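Local structure of G-protein alpha subunit Galpha7 (Naegleria fowleri, 6NE6) at residues T24-F37 / V154-F168. The protein probably binds and hydrolyses GTP as the alpha subunit of a heterotrimeric G protein, acting as a nucleotide-dependent switch in signalling. Sequence-based numbering, arbitrary orientation.
Sequences TIFKQMRLIYNNGF and VRARIKTTGLIEQPF. With EDO (1,2-ethanediol), chain I.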
loop_
_atom_site.group_PDB
_atom_site.type_symbol
_atom_site.label_atom_id
_atom_site.label_comp_id
_atom_site.label_asym_id
_atom_site.label_seq_id
_atom_site.Cartn_x
_atom_site.Cartn_y
_atom_site.Cartn_z
ATOM N N THR A 24 -0.957 -5.120 0.130
ATOM C CA THR A 24 0.202 -5.722 0.790
ATOM C C THR A 24 -0.232 -6.774 1.799
ATOM O O THR A 24 0.361 -7.860 1.880
ATOM C CB THR A 24 1.032 -4.646 1.500
ATOM O OG1 THR A 24 1.282 -3.574 0.590
ATOM C CG2 THR A 24 2.370 -5.228 1.985
ATOM N N ILE A 25 -1.268 -6.462 2.583
ATOM C CA ILE A 25 -1.798 -7.418 3.545
ATOM C C ILE A 25 -2.229 -8.692 2.840
ATOM O O ILE A 25 -1.933 -9.802 3.299
ATOM C CB ILE A 25 -2.970 -6.799 4.329
ATOM C CG1 ILE A 25 -2.455 -5.629 5.160
ATOM C CG2 ILE A 25 -3.606 -7.848 5.216
ATOM C CD1 ILE A 25 -3.534 -4.972 6.006
ATOM N N PHE A 26 -2.961 -8.549 1.728
ATOM C CA PHE A 26 -3.456 -9.738 1.037
ATOM C C PHE A 26 -2.298 -10.569 0.497
ATOM O O PHE A 26 -2.298 -11.796 0.614
ATOM C CB PHE A 26 -4.418 -9.370 -0.097
ATOM C CG PHE A 26 -5.063 -10.584 -0.729
ATOM C CD1 PHE A 26 -6.211 -11.125 -0.183
ATOM C CD2 PHE A 26 -4.497 -11.204 -1.829
ATOM C CE1 PHE A 26 -6.798 -12.259 -0.730
ATOM C CE2 PHE A 26 -5.083 -12.346 -2.381
ATOM C CZ PHE A 26 -6.235 -12.868 -1.821
ATOM N N LYS A 27 -1.309 -9.917 -0.116
ATOM C CA LYS A 27 -0.198 -10.667 -0.693
ATOM C C LYS A 27 0.627 -11.352 0.385
ATOM O O LYS A 27 1.114 -12.476 0.184
ATOM C CB LYS A 27 0.662 -9.746 -1.559
ATOM C CG LYS A 27 -0.004 -9.386 -2.879
ATOM C CD LYS A 27 0.881 -8.457 -3.721
ATOM C CE LYS A 27 1.030 -7.072 -3.077
ATOM N NZ LYS A 27 1.538 -6.069 -4.069
ATOM N N GLN A 28 0.793 -10.706 1.540
ATOM C CA GLN A 28 1.491 -11.362 2.640
ATOM C C GLN A 28 0.707 -12.563 3.143
ATOM O O GLN A 28 1.298 -13.597 3.489
ATOM C CB GLN A 28 1.740 -10.380 3.780
ATOM C CG GLN A 28 2.724 -9.290 3.435
ATOM C CD GLN A 28 4.183 -9.739 3.483
ATOM O OE1 GLN A 28 4.550 -10.804 2.966
ATOM N NE2 GLN A 28 5.025 -8.921 4.103
ATOM N N MET A 29 -0.625 -12.448 3.188
ATOM C CA MET A 29 -1.448 -13.581 3.605
ATOM C C MET A 29 -1.286 -14.751 2.645
ATOM O O MET A 29 -1.223 -15.912 3.075
ATOM C CB MET A 29 -2.919 -13.166 3.706
ATOM C CG MET A 29 -3.287 -12.480 5.025
ATOM S SD MET A 29 -3.291 -13.610 6.429
ATOM C CE MET A 29 -4.888 -14.398 6.217
ATOM N N ARG A 30 -1.213 -14.470 1.340
ATOM C CA ARG A 30 -0.912 -15.528 0.375
ATOM C C ARG A 30 0.379 -16.247 0.746
ATOM O O ARG A 30 0.453 -17.484 0.695
ATOM C CB ARG A 30 -0.806 -14.954 -1.044
ATOM C CG ARG A 30 -2.145 -14.582 -1.673
ATOM C CD ARG A 30 -1.997 -14.279 -3.176
ATOM N NE ARG A 30 -1.316 -15.366 -3.885
ATOM C CZ ARG A 30 -1.010 -15.343 -5.184
ATOM N NH1 ARG A 30 -1.340 -14.300 -5.941
ATOM N NH2 ARG A 30 -0.374 -16.365 -5.730
ATOM N N LEU A 31 1.420 -15.484 1.107
ATOM C CA LEU A 31 2.702 -16.100 1.428
ATOM C C LEU A 31 2.621 -16.875 2.735
ATOM O O LEU A 31 3.155 -17.987 2.832
ATOM C CB LEU A 31 3.802 -15.035 1.489
ATOM C CG LEU A 31 4.021 -14.291 0.165
ATOM C CD1 LEU A 31 5.120 -13.232 0.281
ATOM C CD2 LEU A 31 4.358 -15.283 -0.951
ATOM N N ILE A 32 1.913 -16.329 3.729
ATOM C CA ILE A 32 1.811 -16.997 5.022
ATOM C C ILE A 32 1.159 -18.362 4.877
ATOM O O ILE A 32 1.525 -19.317 5.582
ATOM C CB ILE A 32 1.052 -16.093 6.011
ATOM C CG1 ILE A 32 1.918 -14.883 6.387
ATOM C CG2 ILE A 32 0.673 -16.857 7.275
ATOM C CD1 ILE A 32 1.115 -13.768 7.045
ATOM N N TYR A 33 0.222 -18.498 3.938
ATOM C CA TYR A 33 -0.544 -19.725 3.766
ATOM C C TYR A 33 -0.138 -20.490 2.509
ATOM O O TYR A 33 -0.952 -21.191 1.908
ATOM C CB TYR A 33 -2.039 -19.404 3.792
ATOM C CG TYR A 33 -2.445 -19.049 5.204
ATOM C CD1 TYR A 33 -2.672 -17.734 5.581
ATOM C CD2 TYR A 33 -2.519 -20.036 6.182
ATOM C CE1 TYR A 33 -3.004 -17.416 6.887
ATOM C CE2 TYR A 33 -2.850 -19.728 7.485
ATOM C CZ TYR A 33 -3.095 -18.416 7.830
ATOM O OH TYR A 33 -3.426 -18.110 9.124
ATOM N N ASN A 34 1.136 -20.385 2.119
ATOM C CA ASN A 34 1.720 -21.287 1.121
ATOM C C ASN A 34 1.008 -21.178 -0.217
ATOM O O ASN A 34 0.842 -22.168 -0.939
ATOM C CB ASN A 34 1.707 -22.732 1.611
ATOM C CG ASN A 34 2.475 -22.905 2.891
ATOM O OD1 ASN A 34 3.550 -22.332 3.058
ATOM N ND2 ASN A 34 1.919 -23.678 3.817
ATOM N N ASN A 35 0.607 -19.962 -0.569
ATOM C CA ASN A 35 -0.092 -19.701 -1.816
ATOM C C ASN A 35 0.649 -18.626 -2.598
ATOM O O ASN A 35 0.076 -17.623 -3.034
ATOM C CB ASN A 35 -1.536 -19.305 -1.503
ATOM C CG ASN A 35 -2.409 -19.192 -2.742
ATOM O OD1 ASN A 35 -2.147 -19.823 -3.776
ATOM N ND2 ASN A 35 -3.468 -18.396 -2.637
ATOM N N GLY A 36 1.951 -18.842 -2.761
ATOM C CA GLY A 36 2.855 -17.840 -3.291
ATOM C C GLY A 36 2.762 -17.677 -4.798
ATOM O O GLY A 36 1.908 -18.242 -5.480
ATOM N N PHE A 37 3.670 -16.867 -5.319
ATOM C CA PHE A 37 3.547 -16.413 -6.697
ATOM C C PHE A 37 4.145 -17.421 -7.661
ATOM O O PHE A 37 5.279 -17.878 -7.490
ATOM C CB PHE A 37 4.213 -15.048 -6.823
ATOM C CG PHE A 37 3.733 -14.094 -5.781
ATOM C CD1 PHE A 37 2.389 -13.754 -5.728
ATOM C CD2 PHE A 37 4.595 -13.578 -4.828
ATOM C CE1 PHE A 37 1.911 -12.883 -4.748
ATOM C CE2 PHE A 37 4.131 -12.699 -3.840
ATOM C CZ PHE A 37 2.791 -12.358 -3.805
ATOM N N VAL A 154 5.411 -8.390 -3.645
ATOM C CA VAL A 154 4.747 -7.824 -2.470
ATOM C C VAL A 154 4.818 -6.304 -2.501
ATOM O O VAL A 154 3.863 -5.616 -2.134
ATOM C CB VAL A 154 5.381 -8.393 -1.190
ATOM C CG1 VAL A 154 4.861 -7.681 0.068
ATOM C CG2 VAL A 154 5.124 -9.897 -1.094
ATOM N N ARG A 155 5.938 -5.760 -2.963
ATOM C CA ARG A 155 6.130 -4.315 -2.965
ATOM C C ARG A 155 5.509 -3.611 -4.169
ATOM O O ARG A 155 5.487 -2.377 -4.192
ATOM C CB ARG A 155 7.624 -4.008 -2.901
ATOM C CG ARG A 155 8.223 -4.269 -1.535
ATOM C CD ARG A 155 9.626 -3.744 -1.480
ATOM N NE ARG A 155 10.284 -3.976 -0.199
ATOM C CZ ARG A 155 10.418 -3.057 0.753
ATOM N NH1 ARG A 155 9.931 -1.835 0.581
ATOM N NH2 ARG A 155 11.059 -3.359 1.871
ATOM N N ALA A 156 5.010 -4.345 -5.156
ATOM C CA ALA A 156 4.447 -3.746 -6.359
ATOM C C ALA A 156 2.967 -3.463 -6.144
ATOM O O ALA A 156 2.180 -4.390 -5.931
ATOM C CB ALA A 156 4.627 -4.674 -7.553
ATOM N N ARG A 157 2.584 -2.193 -6.244
ATOM C CA ARG A 157 1.201 -1.780 -5.985
ATOM C C ARG A 157 0.394 -1.986 -7.263
ATOM O O ARG A 157 0.320 -1.115 -8.122
ATOM C CB ARG A 157 1.162 -0.330 -5.514
ATOM C CG ARG A 157 -0.188 0.126 -4.933
ATOM C CD ARG A 157 -0.116 1.546 -4.410
ATOM N NE ARG A 157 0.169 2.505 -5.473
ATOM C CZ ARG A 157 -0.767 3.074 -6.221
ATOM N NH1 ARG A 157 -2.049 2.784 -6.004
ATOM N NH2 ARG A 157 -0.423 3.926 -7.178
ATOM N N ILE A 158 -0.239 -3.151 -7.381
ATOM C CA ILE A 158 -1.054 -3.514 -8.538
ATOM C C ILE A 158 -2.517 -3.509 -8.117
ATOM O O ILE A 158 -2.888 -4.179 -7.145
ATOM C CB ILE A 158 -0.658 -4.895 -9.092
ATOM C CG1 ILE A 158 0.863 -5.042 -9.140
ATOM C CG2 ILE A 158 -1.281 -5.109 -10.464
ATOM C CD1 ILE A 158 1.533 -4.240 -10.223
ATOM N N LYS A 159 -3.344 -2.762 -8.846
ATOM C CA LYS A 159 -4.741 -2.570 -8.464
ATOM C C LYS A 159 -5.558 -3.830 -8.707
ATOM O O LYS A 159 -5.503 -4.421 -9.790
ATOM C CB LYS A 159 -5.346 -1.403 -9.242
ATOM C CG LYS A 159 -6.763 -1.023 -8.819
ATOM C CD LYS A 159 -7.157 0.290 -9.475
ATOM C CE LYS A 159 -8.477 0.837 -8.966
ATOM N NZ LYS A 159 -8.737 2.188 -9.545
ATOM N N THR A 160 -6.334 -4.225 -7.700
ATOM C CA THR A 160 -7.213 -5.378 -7.812
ATOM C C THR A 160 -8.446 -5.003 -8.626
ATOM O O THR A 160 -9.118 -4.008 -8.336
ATOM C CB THR A 160 -7.604 -5.876 -6.419
ATOM O OG1 THR A 160 -6.423 -6.299 -5.725
ATOM C CG2 THR A 160 -8.569 -7.048 -6.505
ATOM N N THR A 161 -8.730 -5.790 -9.664
ATOM C CA THR A 161 -9.851 -5.519 -10.554
ATOM C C THR A 161 -10.859 -6.657 -10.594
ATOM O O THR A 161 -11.812 -6.596 -11.377
ATOM C CB THR A 161 -9.347 -5.212 -11.974
ATOM O OG1 THR A 161 -8.467 -6.256 -12.414
ATOM C CG2 THR A 161 -8.591 -3.900 -11.985
ATOM N N GLY A 162 -10.676 -7.689 -9.777
ATOM C CA GLY A 162 -11.627 -8.771 -9.679
ATOM C C GLY A 162 -11.716 -9.220 -8.241
ATOM O O GLY A 162 -11.392 -8.451 -7.333
ATOM N N LEU A 163 -12.134 -10.457 -8.017
ATOM C CA LEU A 163 -12.204 -11.032 -6.682
ATOM C C LEU A 163 -10.979 -11.898 -6.428
ATOM O O LEU A 163 -10.606 -12.714 -7.278
ATOM C CB LEU A 163 -13.472 -11.873 -6.533
ATOM C CG LEU A 163 -13.507 -12.776 -5.300
ATOM C CD1 LEU A 163 -13.771 -11.946 -4.062
ATOM C CD2 LEU A 163 -14.546 -13.881 -5.465
ATOM N N ILE A 164 -10.357 -11.730 -5.261
ATOM C CA ILE A 164 -9.362 -12.683 -4.787
ATOM C C ILE A 164 -9.640 -12.989 -3.322
ATOM O O ILE A 164 -10.002 -12.107 -2.534
ATOM C CB ILE A 164 -7.908 -12.197 -4.995
ATOM C CG1 ILE A 164 -7.790 -10.684 -4.807
ATOM C CG2 ILE A 164 -7.411 -12.615 -6.362
ATOM C CD1 ILE A 164 -6.379 -10.132 -4.993
ATOM N N GLU A 165 -9.500 -14.258 -2.980
ATOM C CA GLU A 165 -9.773 -14.773 -1.654
ATOM C C GLU A 165 -8.600 -15.633 -1.211
ATOM O O GLU A 165 -8.048 -16.398 -2.009
ATOM C CB GLU A 165 -11.053 -15.602 -1.662
ATOM C CG GLU A 165 -12.309 -14.806 -1.904
ATOM C CD GLU A 165 -13.550 -15.650 -1.677
ATOM O OE1 GLU A 165 -13.909 -16.418 -2.588
ATOM O OE2 GLU A 165 -14.142 -15.562 -0.579
ATOM N N GLN A 166 -8.217 -15.508 0.052
ATOM C CA GLN A 166 -7.227 -16.400 0.651
ATOM C C GLN A 166 -7.878 -17.116 1.822
ATOM O O GLN A 166 -8.008 -16.529 2.911
ATOM C CB GLN A 166 -5.995 -15.629 1.134
ATOM C CG GLN A 166 -4.969 -16.515 1.833
ATOM C CD GLN A 166 -4.452 -17.608 0.920
ATOM O OE1 GLN A 166 -3.812 -17.325 -0.083
ATOM N NE2 GLN A 166 -4.762 -18.854 1.246
ATOM N N PRO A 167 -8.288 -18.370 1.662
ATOM C CA PRO A 167 -8.870 -19.107 2.784
ATOM C C PRO A 167 -7.783 -19.677 3.677
ATOM O O PRO A 167 -6.636 -19.890 3.265
ATOM C CB PRO A 167 -9.660 -20.230 2.108
ATOM C CG PRO A 167 -8.844 -20.513 0.853
ATOM C CD PRO A 167 -8.301 -19.157 0.411
ATOM N N PHE A 168 -8.162 -19.913 4.927
ATOM C CA PHE A 168 -7.237 -20.470 5.899
ATOM C C PHE A 168 -8.039 -20.982 7.077
ATOM O O PHE A 168 -9.218 -20.666 7.236
ATOM C CB PHE A 168 -6.195 -19.447 6.366
ATOM C CG PHE A 168 -6.766 -18.237 7.062
ATOM C CD1 PHE A 168 -6.797 -18.158 8.455
ATOM C CD2 PHE A 168 -7.240 -17.156 6.326
ATOM C CE1 PHE A 168 -7.303 -17.019 9.098
ATOM C CE2 PHE A 168 -7.749 -16.022 6.962
ATOM C CZ PHE A 168 -7.771 -15.953 8.349
HETATM C C1 EDO I . 4.105 -21.944 -1.754
HETATM O O1 EDO I . 3.816 -20.551 -1.600
HETATM C C2 EDO I . 3.422 -22.446 -3.017
HETATM O O2 EDO I . 3.756 -21.578 -4.108
HETATM O O HOH W 1 -0.799 -5.791 -5.543
HETATM O O HOH W 2 -3.312 -21.522 0.683
#
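F168 places CB over the centre of the Y33 ring, 3.5 Å from its centroid, where the turn after helix 24-32 meets edge strand 163-168; the two rings, with planes 21° apart, slide past each other and barely overlap. M29, bent at chi2 and chi3, brings CE to 3.4 Å from F168 CE2 and holds its sulfur farther off above the ring, a Met-aromatic contact. Nearer the start of the strand, F26 has CG anti to its backbone N (chi1 -174°), which extends the ring to the strand; I164 lies over one face, CD1 making an off-centre CH-pi contact.

The side-chain amide of Q166 carries the polar contacts at this end. Its OE1 accepts an almost straight bond from N35 ND2 (2.8 Å, 168°), the two amide planes being steeply inclined, while NE2 donates to P167 O and to water 2, which also bonds Y33 O; the amide is thus fixed from both ends. N35 belongs to the Schellman motif that ends the helix: its N bonds R30 O, and N34, at positive phi, is the C-prime residue. The N35 carbonyl is gripped by R30 NE and NH2. The probable P-loop runs into the start of this helix in the Ras-like, P-loop NTPase fold expected of a G-alpha subunit, and the strand pairs antiparallel with 173-180.

At the other end V154 is the main partner. K27 NZ bonds V154 O (3.1 Å) from above the carbonyl plane, as well as V153 O and water 1, which links it to I158 N. V154 inserts its two methyls among apolar groups: CG1 meets T24 CG2, and CG2 packs on L31 CD1 (3.6 Å) and the edge of the F37 ring.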